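Local coordinates for Lin1840 protein (Listeria innocua serovar 6a, PDB 4ZOC) that probably hydrolyses terminal, non-reducing beta-D-glucosyl residues with release of beta-D-glucose, and takes part in beta-1,2-glucan metabolism, at residues 231-236 against 264-269; 297-302 against 329-334; 555-560 against 588-593. The protein carries 2 engineered substitutions. All coordinates share one frame; numbering follows the deposited sequence.

Contact 1. Residues 231-236 against 264-269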
ATOM      1  N   ALA A 231      30.069  -3.332  -8.059  1.00  9.73           N
ATOM      2  CA  ALA A 231      29.218  -3.920  -9.141  1.00 10.13           C
ATOM      3  C   ALA A 231      29.439  -3.196 -10.457  1.00  8.83           C
ATOM      4  O   ALA A 231      29.374  -1.944 -10.518  1.00  9.43           O
ATOM      5  CB  ALA A 231      27.738  -3.872  -8.783  1.00 10.71           C
ATOM      6  N   LYS A 232      29.691  -3.938 -11.531  1.00  9.27           N
ATOM      7  CA  LYS A 232      30.010  -3.279 -12.794  1.00 10.46           C
ATOM      8  C   LYS A 232      28.911  -2.581 -13.512  1.00  9.91           C
ATOM      9  O   LYS A 232      29.175  -1.552 -14.147  1.00 12.06           O
ATOM     10  CB  LYS A 232      30.761  -4.222 -13.715  1.00  9.44           C
ATOM     11  CG  LYS A 232      32.202  -4.494 -13.204  1.00 12.04           C
ATOM     12  CD  LYS A 232      33.090  -3.368 -13.642  1.00 16.76           C
ATOM     13  CE  LYS A 232      34.513  -3.417 -13.193  1.00 20.06           C
ATOM     14  NZ  LYS A 232      35.120  -2.105 -13.622  1.00 19.92           N
ATOM     15  N   LEU A 233      27.680  -3.125 -13.501  1.00  8.65           N
ATOM     16  CA  LEU A 233      26.569  -2.539 -14.232  1.00  7.75           C
ATOM     17  C   LEU A 233      25.370  -2.293 -13.289  1.00  7.26           C
ATOM     18  O   LEU A 233      25.307  -2.892 -12.221  1.00  7.28           O
ATOM     19  CB  LEU A 233      26.070  -3.456 -15.350  1.00  8.38           C
ATOM     20  CG  LEU A 233      27.010  -3.736 -16.545  1.00  9.29           C
ATOM     21  CD1 LEU A 233      27.999  -4.834 -16.235  1.00 11.83           C
ATOM     22  CD2 LEU A 233      26.161  -4.082 -17.779  1.00  9.24           C
ATOM     23  N   VAL A 234      24.467  -1.435 -13.697  1.00  8.75           N
ATOM     24  CA  VAL A 234      23.174  -1.259 -13.070  1.00  9.24           C
ATOM     25  C   VAL A 234      22.110  -1.382 -14.137  1.00  8.65           C
ATOM     26  O   VAL A 234      22.309  -0.939 -15.269  1.00  7.87           O
ATOM     27  CB  VAL A 234      23.099   0.092 -12.356  1.00 10.98           C
ATOM     28  CG1 VAL A 234      21.703   0.360 -11.763  1.00 11.95           C
ATOM     29  CG2 VAL A 234      24.113   0.119 -11.255  1.00 11.32           C
ATOM     30  N   MET A 235      20.949  -1.938 -13.791  1.00  8.61           N
ATOM     31  CA  MET A 235      19.845  -2.058 -14.740  1.00  7.28           C
ATOM     32  C   MET A 235      18.667  -1.218 -14.242  1.00  7.17           C
ATOM     33  O   MET A 235      18.417  -1.170 -13.023  1.00  6.38           O
ATOM     34  CB  MET A 235      19.377  -3.540 -14.864  1.00  7.04           C
ATOM     35  CG  MET A 235      18.153  -3.753 -15.734  1.00  7.79           C
ATOM     36  SD  MET A 235      17.467  -5.406 -15.667  1.00  9.23           S
ATOM     37  CE  MET A 235      18.807  -6.334 -16.432  1.00 11.84           C
ATOM     38  N   THR A 236      17.984  -0.525 -15.160  1.00  6.86           N
ATOM     39  CA  THR A 236      16.794   0.310 -14.771  1.00  6.39           C
ATOM     40  C   THR A 236      15.589  -0.536 -14.334  1.00  7.07           C
ATOM     41  O   THR A 236      15.575  -1.753 -14.586  1.00  7.09           O
ATOM     42  CB  THR A 236      16.359   1.208 -15.933  1.00  7.03           C
ATOM     43  OG1 THR A 236      15.684   0.437 -16.961  1.00  8.11           O
ATOM     44  CG2 THR A 236      17.558   2.036 -16.443  1.00  7.15           C
ATOM     45  N   ASP A 264      29.881   4.837 -12.518  1.00 12.58           N
ATOM     46  CA  ASP A 264      30.381   5.221 -13.817  1.00 14.60           C
ATOM     47  C   ASP A 264      30.422   4.056 -14.804  1.00 17.81           C
ATOM     48  O   ASP A 264      31.149   4.148 -15.787  1.00 17.69           O
ATOM     49  CB  ASP A 264      31.817   5.798 -13.715  1.00 21.79           C
ATOM     50  CG  ASP A 264      32.246   6.559 -14.997  1.00 22.71           C
ATOM     51  OD1 ASP A 264      31.447   7.301 -15.616  1.00 28.29           O
ATOM     52  OD2 ASP A 264      33.398   6.449 -15.411  1.00 29.83           O
ATOM     53  N   GLY A 265      29.564   3.044 -14.629  1.00 11.70           N
ATOM     54  CA  GLY A 265      29.483   1.943 -15.520  1.00 12.25           C
ATOM     55  C   GLY A 265      28.239   2.013 -16.410  1.00  9.19           C
ATOM     56  O   GLY A 265      27.526   3.041 -16.521  1.00  8.51           O
ATOM     57  N   VAL A 266      28.037   0.908 -17.150  1.00 10.33           N
ATOM     58  CA  VAL A 266      26.961   0.787 -18.098  1.00  9.24           C
ATOM     59  C   VAL A 266      25.643   0.771 -17.289  1.00 10.04           C
ATOM     60  O   VAL A 266      25.496  -0.028 -16.388  1.00  9.43           O
ATOM     61  CB  VAL A 266      27.130  -0.444 -18.992  1.00  8.70           C
ATOM     62  CG1 VAL A 266      25.863  -0.736 -19.824  1.00  9.99           C
ATOM     63  CG2 VAL A 266      28.380  -0.255 -19.900  1.00  9.86           C
ATOM     64  N   LEU A 267      24.721   1.671 -17.648  1.00  9.65           N
ATOM     65  CA  LEU A 267      23.322   1.586 -17.191  1.00  8.81           C
ATOM     66  C   LEU A 267      22.540   0.946 -18.360  1.00  8.78           C
ATOM     67  O   LEU A 267      22.481   1.513 -19.508  1.00 12.67           O
ATOM     68  CB  LEU A 267      22.816   2.981 -16.770  1.00  9.58           C
ATOM     69  CG  LEU A 267      21.358   3.065 -16.293  1.00  9.62           C
ATOM     70  CD1 LEU A 267      21.144   2.210 -15.032  1.00 10.20           C
ATOM     71  CD2 LEU A 267      20.937   4.470 -16.087  1.00 10.11           C
ATOM     72  N   ILE A 268      22.015  -0.263 -18.145  1.00  6.96           N
ATOM     73  CA  ILE A 268      21.230  -1.010 -19.149  1.00  7.57           C
ATOM     74  C   ILE A 268      19.763  -0.947 -18.763  1.00  8.49           C
ATOM     75  O   ILE A 268      19.405  -0.964 -17.567  1.00  8.76           O
ATOM     76  CB  ILE A 268      21.747  -2.530 -19.232  1.00  7.01           C
ATOM     77  CG1 ILE A 268      21.029  -3.287 -20.378  1.00  7.26           C
ATOM     78  CG2 ILE A 268      21.592  -3.249 -17.886  1.00  7.68           C
ATOM     79  CD1 ILE A 268      21.461  -4.792 -20.523  1.00  6.30           C
ATOM     80  N   SER A 269      18.907  -0.816 -19.750  1.00  8.86           N
ATOM     81  CA  SER A 269      17.488  -0.892 -19.524  1.00  9.26           C
ATOM     82  C   SER A 269      17.052  -2.258 -19.156  1.00  6.87           C
ATOM     83  O   SER A 269      17.600  -3.247 -19.634  1.00  8.21           O
ATOM     84  CB  SER A 269      16.690  -0.408 -20.756  1.00  9.98           C
ATOM     85  OG  SER A 269      16.570  -1.390 -21.805  1.00  8.89           O
TER
HETATM   86  O   HOH W   1      29.978  -1.298 -16.851  1.00 13.42           O
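Met235 lays its CB against the CG2 methyl of Ile268, 3.8 Å away, on one face of two neighbouring parallel strands of the TIM barrel. Strands 233-236 and 266-268 follow each other across the sheet and are joined by a beta-alpha-beta crossover that includes helix 250-260; their directions diverge by 26°. Three backbone hydrogen bonds hold them in register. Val234 contributes both of its backbone groups: its N donates to Val266 O at 3.2 Å, while Val234 O accepts from Ile268 N at 3.0 Å. The shortest of the three runs from Thr236 N to Ile268 O, 2.8 Å.

Side chains alternate between the two faces. With Met235 and Ile268 go Leu233 and Val266, which lie side by side and point the same way, CD2 of Leu233 meeting CG1 of Val266 at 3.9 Å; both also reach Leu335 of helix 322-338. Phe135 packs on Met235 and Ile268. On the other face, CG1 of Val234 and CD1 of Leu267 are 3.8 Å apart, their side chains crossing obliquely. Leu267 holds CG anti to its backbone N (chi1 179°) and turns at chi2 (62°) to bring CD1 back over the neighbouring strand, where it also touches CG2 of Thr236. Helix 250-260 covers this leucine through Asn253, Leu257 and Arg258.

At the C-terminal ends the polar side chains look beyond the pair: Thr236 OG1 is hydrogen-bonded to Thr247 OG1 and to the backbone N of the engineered Ala270, and Ser269 OG to Met302 N. At the N-terminal end Lys232 O and Val266 N do not meet directly, and a water bridges them, donating a hydrogen bond to Lys232 O at 2.8 Å and accepting one from Val266 N at 3.0 Å.

Contact 2. Residues 297-302 against 329-334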
ATOM      1  N   GLY A 297      20.840   8.949 -19.202  1.00  9.59           N
ATOM      2  CA  GLY A 297      22.061   8.165 -19.045  1.00  9.58           C
ATOM      3  C   GLY A 297      22.020   6.643 -19.210  1.00  9.15           C
ATOM      4  O   GLY A 297      22.924   5.903 -18.723  1.00  9.92           O
ATOM      5  N   VAL A 298      20.981   6.198 -19.860  1.00 10.66           N
ATOM      6  CA  VAL A 298      20.794   4.786 -20.189  1.00  9.58           C
ATOM      7  C   VAL A 298      21.726   4.531 -21.378  1.00  9.19           C
ATOM      8  O   VAL A 298      21.585   5.165 -22.401  1.00 11.31           O
ATOM      9  CB  VAL A 298      19.328   4.447 -20.567  1.00  8.95           C
ATOM     10  CG1 VAL A 298      19.244   3.014 -21.042  1.00  9.91           C
ATOM     11  CG2 VAL A 298      18.395   4.635 -19.381  1.00  9.72           C
ATOM     12  N   ASP A 299      22.654   3.612 -21.197  1.00  8.15           N
ATOM     13  CA  ASP A 299      23.672   3.324 -22.197  1.00 10.11           C
ATOM     14  C   ASP A 299      23.308   2.274 -23.188  1.00 10.58           C
ATOM     15  O   ASP A 299      23.915   2.206 -24.257  1.00 12.55           O
ATOM     16  CB  ASP A 299      24.953   2.933 -21.524  1.00  9.69           C
ATOM     17  CG  ASP A 299      25.440   4.016 -20.574  1.00 10.58           C
ATOM     18  OD1 ASP A 299      25.324   5.231 -20.926  1.00 11.94           O
ATOM     19  OD2 ASP A 299      26.015   3.649 -19.538  1.00 11.05           O
ATOM     20  N   LEU A 300      22.383   1.389 -22.812  1.00 10.07           N
ATOM     21  CA  LEU A 300      22.172   0.117 -23.566  1.00  8.39           C
ATOM     22  C   LEU A 300      20.721  -0.248 -23.514  1.00  8.64           C
ATOM     23  O   LEU A 300      20.203  -0.467 -22.407  1.00  9.08           O
ATOM     24  CB  LEU A 300      23.074  -0.968 -22.945  1.00  8.66           C
ATOM     25  CG  LEU A 300      23.115  -2.329 -23.647  1.00 10.04           C
ATOM     26  CD1 LEU A 300      23.400  -2.240 -25.167  1.00 10.34           C
ATOM     27  CD2 LEU A 300      24.041  -3.296 -22.882  1.00 10.30           C
ATOM     28  N   GLU A 301      20.083  -0.271 -24.678  1.00  8.33           N
ATOM     29  CA  GLU A 301      18.668  -0.517 -24.851  1.00  9.08           C
ATOM     30  C   GLU A 301      18.440  -1.995 -25.096  1.00  9.35           C
ATOM     31  O   GLU A 301      18.910  -2.555 -26.088  1.00 10.54           O
ATOM     32  CB  GLU A 301      18.108   0.308 -26.003  1.00  9.58           C
ATOM     33  CG  GLU A 301      16.611   0.076 -26.240  1.00  9.66           C
ATOM     34  CD  GLU A 301      15.982   1.055 -27.113  1.00  8.87           C
ATOM     35  OE1 GLU A 301      16.720   1.853 -27.724  1.00  9.81           O
ATOM     36  OE2 GLU A 301      14.725   0.990 -27.244  1.00 10.60           O
ATOM     37  N   MET A 302      17.755  -2.626 -24.131  1.00 10.28           N
ATOM     38  CA  MET A 302      17.583  -4.049 -24.193  1.00  7.93           C
ATOM     39  C   MET A 302      16.379  -4.437 -25.083  1.00  8.76           C
ATOM     40  O   MET A 302      15.201  -4.323 -24.676  1.00  7.41           O
ATOM     41  CB  MET A 302      17.355  -4.593 -22.771  1.00  8.41           C
ATOM     42  CG  MET A 302      17.170  -6.100 -22.753  1.00  9.65           C
ATOM     43  SD  MET A 302      16.880  -6.860 -21.130  1.00  9.51           S
ATOM     44  CE  MET A 302      18.415  -6.522 -20.257  1.00  8.41           C
ATOM     45  N   VAL A 329      28.898   5.231 -25.309  1.00 10.57           N
ATOM     46  CA  VAL A 329      29.788   4.341 -26.042  1.00  9.29           C
ATOM     47  C   VAL A 329      31.084   4.049 -25.232  1.00 10.63           C
ATOM     48  O   VAL A 329      31.521   2.895 -25.135  1.00 12.74           O
ATOM     49  CB  VAL A 329      30.069   4.883 -27.468  1.00  9.53           C
ATOM     50  CG1 VAL A 329      31.175   4.089 -28.138  1.00 10.05           C
ATOM     51  CG2 VAL A 329      28.816   4.889 -28.307  1.00 10.39           C
ATOM     52  N   LEU A 330      31.721   5.079 -24.674  1.00 10.70           N
ATOM     53  CA  LEU A 330      32.905   4.925 -23.889  1.00 10.83           C
ATOM     54  C   LEU A 330      32.627   3.999 -22.704  1.00 10.99           C
ATOM     55  O   LEU A 330      33.427   3.136 -22.387  1.00 11.30           O
ATOM     56  CB  LEU A 330      33.419   6.253 -23.383  1.00 14.41           C
ATOM     57  CG  LEU A 330      34.716   6.167 -22.569  1.00 18.25           C
ATOM     58  CD1 LEU A 330      35.854   5.430 -23.264  1.00 18.77           C
ATOM     59  CD2 LEU A 330      35.131   7.582 -22.186  1.00 22.92           C
ATOM     60  N   ARG A 331      31.484   4.173 -22.031  1.00 10.99           N
ATOM     61  CA  ARG A 331      31.174   3.200 -20.978  1.00 10.81           C
ATOM     62  C   ARG A 331      31.079   1.701 -21.441  1.00  9.73           C
ATOM     63  O   ARG A 331      31.628   0.773 -20.767  1.00 11.32           O
ATOM     64  CB  ARG A 331      29.952   3.678 -20.176  1.00 11.37           C
ATOM     65  CG  ARG A 331      30.255   4.913 -19.347  1.00 11.37           C
ATOM     66  CD  ARG A 331      29.142   5.297 -18.337  1.00 12.00           C
ATOM     67  NE  ARG A 331      27.968   5.826 -18.982  1.00 12.92           N
ATOM     68  CZ  ARG A 331      27.701   7.117 -19.207  1.00 13.69           C
ATOM     69  NH1 ARG A 331      26.565   7.471 -19.796  1.00 11.94           N
ATOM     70  NH2 ARG A 331      28.545   8.050 -18.803  1.00 18.05           N
ATOM     71  N   MET A 332      30.458   1.490 -22.585  1.00 10.09           N
ATOM     72  CA  MET A 332      30.323   0.154 -23.194  1.00 12.18           C
ATOM     73  C   MET A 332      31.725  -0.413 -23.497  1.00 12.68           C
ATOM     74  O   MET A 332      32.061  -1.550 -23.199  1.00 10.87           O
ATOM     75  CB  MET A 332      29.443   0.236 -24.450  1.00 10.68           C
ATOM     76  CG  MET A 332      27.919   0.301 -24.202  1.00 12.07           C
ATOM     77  SD  MET A 332      27.334  -1.285 -23.502  1.00 13.01           S
ATOM     78  CE  MET A 332      27.412  -2.307 -25.001  1.00 11.46           C
ATOM     79  N   LEU A 333      32.562   0.417 -24.131  1.00 13.71           N
ATOM     80  CA  LEU A 333      33.892  -0.056 -24.496  1.00 12.01           C
ATOM     81  C   LEU A 333      34.716  -0.320 -23.227  1.00 11.78           C
ATOM     82  O   LEU A 333      35.437  -1.341 -23.177  1.00 13.00           O
ATOM     83  CB  LEU A 333      34.568   0.955 -25.384  1.00 13.61           C
ATOM     84  CG  LEU A 333      34.283   0.896 -26.877  1.00 19.13           C
ATOM     85  CD1 LEU A 333      33.073   0.192 -27.390  1.00 21.03           C
ATOM     86  CD2 LEU A 333      34.600   2.220 -27.574  1.00 19.70           C
ATOM     87  N   ASN A 334      34.585   0.533 -22.191  1.00 10.94           N
ATOM     88  CA  ASN A 334      35.298   0.344 -20.894  1.00 11.30           C
ATOM     89  C   ASN A 334      34.881  -0.986 -20.240  1.00 10.96           C
ATOM     90  O   ASN A 334      35.720  -1.691 -19.816  1.00 11.94           O
ATOM     91  CB  ASN A 334      35.050   1.468 -19.856  1.00 12.70           C
ATOM     92  CG  ASN A 334      35.904   2.704 -20.100  1.00 15.80           C
ATOM     93  OD1 ASN A 334      36.869   2.653 -20.841  1.00 15.00           O
ATOM     94  ND2 ASN A 334      35.504   3.819 -19.533  1.00 18.58           N
TER
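Arg331, on helix 322-338, grips the carboxylate of Asp299 side-on, one nitrogen to each oxygen, in a salt bridge that forms the tight part of this contact. NH1 meets OD1 of Asp299 at 2.8 Å, using the syn lone pair of that oxygen, and NE of Arg331 meets OD2 of Asp299 at 3.0 Å. Both oxygens lie close to the guanidinium plane, yet the two flat groups are turned 35° against each other, and NE comes to OD2 from somewhat above the carboxylate. A bend in the arginine chain at chi3 (-71°) swings the NE and NH1 edge round to the aspartate. OD2 is gripped further by Leu267 N and by Arg258 NH2, which makes a second salt bridge. Two arginines converging on one buried carboxylate would be expected to keep it ionised, and the bonds to both oxygens fix its rotation.

Looser packing follows one residue on. CD2 of Leu300 rests 3.9 Å from SD of Met332, and the methyl CE of Met332 lies 4.0 Å from CD1 of Leu300, the two side chains crossing at about a right angle. No polar bond helps here; Asp299 O, buried between these two levels, has no partner in the model. Toward the solvent side, Arg331 itself remains partly exposed, and Gly297 O stands only near its NH1, bonding instead to Arg258 NH2.

Gly297 closes helix 286-295 with a Schellman motif, and the chain then runs through Asp299 into strand 301-302, the eighth of the barrel. The contact thus ties this approach to helix 322-338, which packs on helices 3-12 and 15-21 through Leu330 and Leu333 and on strand 266-268 through Met332.

Contact 3. Residues 555-560 against 588-593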
ATOM      1  N   PRO A 555       2.371 -13.211   6.579  1.00  9.46           N
ATOM      2  CA  PRO A 555       1.160 -12.625   7.108  1.00  7.72           C
ATOM      3  C   PRO A 555       0.157 -13.584   7.678  1.00  5.69           C
ATOM      4  O   PRO A 555       0.035 -14.750   7.310  1.00  7.02           O
ATOM      5  CB  PRO A 555       0.578 -11.848   5.924  1.00  8.01           C
ATOM      6  CG  PRO A 555       1.730 -11.664   4.953  1.00  7.60           C
ATOM      7  CD  PRO A 555       2.500 -12.941   5.156  1.00  8.55           C
ATOM      8  N   GLN A 556      -0.625 -13.014   8.612  1.00  7.91           N
ATOM      9  CA  GLN A 556      -1.837 -13.666   9.128  1.00  7.48           C
ATOM     10  C   GLN A 556      -2.806 -14.011   8.019  1.00  6.52           C
ATOM     11  O   GLN A 556      -3.366 -15.101   7.987  1.00  8.90           O
ATOM     12  CB  GLN A 556      -2.577 -12.794  10.164  1.00  6.99           C
ATOM     13  CG  GLN A 556      -1.851 -12.456  11.458  1.00  8.01           C
ATOM     14  CD  GLN A 556      -1.807 -13.661  12.427  1.00  8.15           C
ATOM     15  OE1 GLN A 556      -2.624 -14.613  12.382  1.00  8.99           O
ATOM     16  NE2 GLN A 556      -0.913 -13.559  13.373  1.00  8.90           N
ATOM     17  N   THR A 557      -3.044 -13.059   7.129  1.00  5.82           N
ATOM     18  CA  THR A 557      -3.933 -13.185   5.991  1.00  6.93           C
ATOM     19  C   THR A 557      -3.514 -12.120   4.969  1.00  6.38           C
ATOM     20  O   THR A 557      -2.770 -11.183   5.323  1.00  6.47           O
ATOM     21  CB  THR A 557      -5.399 -12.957   6.412  1.00  7.03           C
ATOM     22  OG1 THR A 557      -6.305 -13.317   5.371  1.00  7.19           O
ATOM     23  CG2 THR A 557      -5.610 -11.527   6.919  1.00  7.67           C
ATOM     24  N   THR A 558      -3.958 -12.251   3.723  1.00  6.03           N
ATOM     25  CA  THR A 558      -3.598 -11.366   2.616  1.00  5.96           C
ATOM     26  C   THR A 558      -3.805  -9.889   2.995  1.00  5.93           C
ATOM     27  O   THR A 558      -2.985  -9.024   2.696  1.00  5.44           O
ATOM     28  CB  THR A 558      -4.462 -11.755   1.351  1.00  6.46           C
ATOM     29  OG1 THR A 558      -4.003 -13.056   0.893  1.00  7.24           O
ATOM     30  CG2 THR A 558      -4.269 -10.777   0.282  1.00  6.81           C
ATOM     31  N   GLY A 559      -4.931  -9.613   3.645  1.00  7.17           N
ATOM     32  CA  GLY A 559      -5.261  -8.254   4.018  1.00  6.08           C
ATOM     33  C   GLY A 559      -4.435  -7.619   5.128  1.00  5.91           C
ATOM     34  O   GLY A 559      -4.601  -6.423   5.365  1.00  6.11           O
ATOM     35  N   GLN A 560      -3.533  -8.335   5.742  1.00  5.68           N
ATOM     36  CA  GLN A 560      -2.559  -7.755   6.652  1.00  6.35           C
ATOM     37  C   GLN A 560      -1.411  -7.033   5.897  1.00  5.57           C
ATOM     38  O   GLN A 560      -0.607  -6.316   6.468  1.00  5.27           O
ATOM     39  CB  GLN A 560      -1.997  -8.848   7.556  1.00  7.62           C
ATOM     40  CG  GLN A 560      -1.341  -8.250   8.823  1.00  6.05           C
ATOM     41  CD  GLN A 560      -0.733  -9.308   9.747  1.00  6.82           C
ATOM     42  OE1 GLN A 560      -0.117 -10.292   9.296  1.00  6.69           O
ATOM     43  NE2 GLN A 560      -1.016  -9.179  11.047  1.00  6.98           N
ATOM     44  N   LEU A 588      -9.927  -5.522  13.844  1.00  6.70           N
ATOM     45  CA  LEU A 588     -11.021  -6.254  14.532  1.00  7.80           C
ATOM     46  C   LEU A 588     -10.951  -7.786  14.366  1.00  8.60           C
ATOM     47  O   LEU A 588     -11.424  -8.510  15.245  1.00  9.93           O
ATOM     48  CB  LEU A 588     -12.347  -5.736  14.062  1.00  8.48           C
ATOM     49  CG  LEU A 588     -12.705  -4.285  14.229  1.00  7.42           C
ATOM     50  CD1 LEU A 588     -14.092  -4.077  13.633  1.00  9.71           C
ATOM     51  CD2 LEU A 588     -12.631  -3.857  15.692  1.00  9.95           C
ATOM     52  N   ASP A 589     -10.328  -8.280  13.277  1.00  8.19           N
ATOM     53  CA  ASP A 589     -10.472  -9.631  12.853  1.00  9.09           C
ATOM     54  C   ASP A 589      -9.172 -10.443  12.902  1.00 10.84           C
ATOM     55  O   ASP A 589      -9.244 -11.623  12.869  1.00 11.65           O
ATOM     56  CB  ASP A 589     -11.130  -9.727  11.474  1.00  9.75           C
ATOM     57  CG  ASP A 589     -10.413  -8.923  10.343  1.00  8.16           C
ATOM     58  OD1 ASP A 589      -9.633  -7.995  10.610  1.00  7.47           O
ATOM     59  OD2 ASP A 589     -10.636  -9.263   9.168  1.00  9.42           O
ATOM     60  N   ILE A 590      -8.012  -9.804  13.123  1.00  9.34           N
ATOM     61  CA  ILE A 590      -6.708 -10.523  13.167  1.00  9.08           C
ATOM     62  C   ILE A 590      -5.762  -9.812  14.115  1.00  9.65           C
ATOM     63  O   ILE A 590      -5.966  -8.623  14.433  1.00 11.24           O
ATOM     64  CB  ILE A 590      -6.028 -10.582  11.798  1.00  7.51           C
ATOM     65  CG1 ILE A 590      -5.770  -9.185  11.242  1.00  6.90           C
ATOM     66  CG2 ILE A 590      -6.803 -11.458  10.810  1.00  8.65           C
ATOM     67  CD1 ILE A 590      -4.720  -9.168  10.082  1.00  7.93           C
ATOM     68  N   PRO A 591      -4.758 -10.506  14.583  1.00  8.73           N
ATOM     69  CA  PRO A 591      -3.633  -9.829  15.264  1.00  9.29           C
ATOM     70  C   PRO A 591      -2.844  -8.869  14.414  1.00  8.42           C
ATOM     71  O   PRO A 591      -2.791  -8.975  13.166  1.00 10.03           O
ATOM     72  CB  PRO A 591      -2.749 -10.995  15.701  1.00 10.07           C
ATOM     73  CG  PRO A 591      -3.648 -12.180  15.669  1.00 10.60           C
ATOM     74  CD  PRO A 591      -4.458 -11.927  14.446  1.00  9.19           C
ATOM     75  N   ASN A 592      -2.204  -7.930  15.102  1.00  8.81           N
ATOM     76  CA  ASN A 592      -1.246  -7.021  14.478  1.00  8.30           C
ATOM     77  C   ASN A 592      -0.007  -7.739  14.054  1.00  8.06           C
ATOM     78  O   ASN A 592       0.646  -7.382  13.043  1.00  9.06           O
ATOM     79  CB  ASN A 592      -0.817  -5.895  15.436  1.00  9.98           C
ATOM     80  CG  ASN A 592      -1.886  -4.809  15.630  1.00 12.36           C
ATOM     81  OD1 ASN A 592      -3.053  -5.000  15.420  1.00 12.19           O
ATOM     82  ND2 ASN A 592      -1.445  -3.670  16.159  1.00 14.93           N
ATOM     83  N   GLU A 593       0.376  -8.734  14.819  1.00  8.47           N
ATOM     84  CA  GLU A 593       1.604  -9.454  14.509  1.00  9.63           C
ATOM     85  C   GLU A 593       1.412 -10.309  13.299  1.00  8.02           C
ATOM     86  O   GLU A 593       0.344 -10.853  13.100  1.00  6.02           O
ATOM     87  CB  GLU A 593       1.963 -10.393  15.656  1.00 12.33           C
ATOM     88  CG  GLU A 593       2.353  -9.632  16.903  1.00 13.46           C
ATOM     89  CD  GLU A 593       1.168  -9.164  17.771  1.00 14.56           C
ATOM     90  OE1 GLU A 593      -0.018  -9.460  17.498  1.00 12.03           O
ATOM     91  OE2 GLU A 593       1.465  -8.416  18.709  1.00 17.82           O
TER
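Gln556 and Ile590 bring their backbones to within 7.1 Å, CA to CA, where two irregular pieces of chain pass each other. Residues 558-560 form a short 3-10 turn at the end of the first segment, with Gln560 N bonded to Thr557 O at 3.0 Å, whereas 588-593 has no regular structure and runs more openly through Pro591. No backbone-to-backbone bond joins the two; side chains of 555-560 reach across instead.

CD1 of Ile590 rests against the aliphatic stem of Gln560, 3.7 Å from its CG, with CG2 of Thr557 at 4.0 Å. The isoleucine has CG1 between its backbone N and carbonyl carbon (chi1 59°), which directs that methyl at the glutamine stem. Pro591 packs next to it: its CD is 3.8 Å from CD of Gln556, with the ring and the glutamine side chain nearly perpendicular.

The polar centre is Glu593 O. NE2 of Gln556 and NE2 of Gln560 both donate to it, each at 3.0 Å and from opposite faces of the carbonyl. Gln556 NE2 comes about 40° out of the carbonyl plane, Gln560 NE2 far more steeply, at 71°; the oxygen lies close to the amide plane of each donor. The second amide is held at its other end as well, since Gln556 N donates to Gln560 OE1 at 2.9 Å. Bonds at both ends support this orientation of the Gln560 amide.

The second subunit lies against this contact: Asp589 accepts from Ala478 N and Thr479 N of that chain, and Gly559 O from its Arg146. Within the C-terminal GH3 region, then, a main-chain carbonyl is clamped by two glutamines beside the Ile590 methyl, a pairing by neutral amides that should depend little on pH and that joins two loops lying at the dimer interface.

Contacts 1 and 2 are neighbours in the TIM barrel, their centres 8 Å apart, and contact 2 packs against strand 266-268 of contact 1. Leu267 O lies 2.7 Å from Asp299 N and Ser269 OG 2.9 Å from Met302 N, so the barrel's closing edge between 264-269 and 297-302 links them directly. Contact 1 comes near the pocket without lining it: the Met235 side chain is about 8 Å from a bound glucose, and Trp271, a pocket residue, lies two residues beyond Ser269. Contact 3 belongs to the C-terminal region, on the opposite side of the chain's centre; its centre is 39 Å from that of contact 1 and 46 Å from that of contact 2.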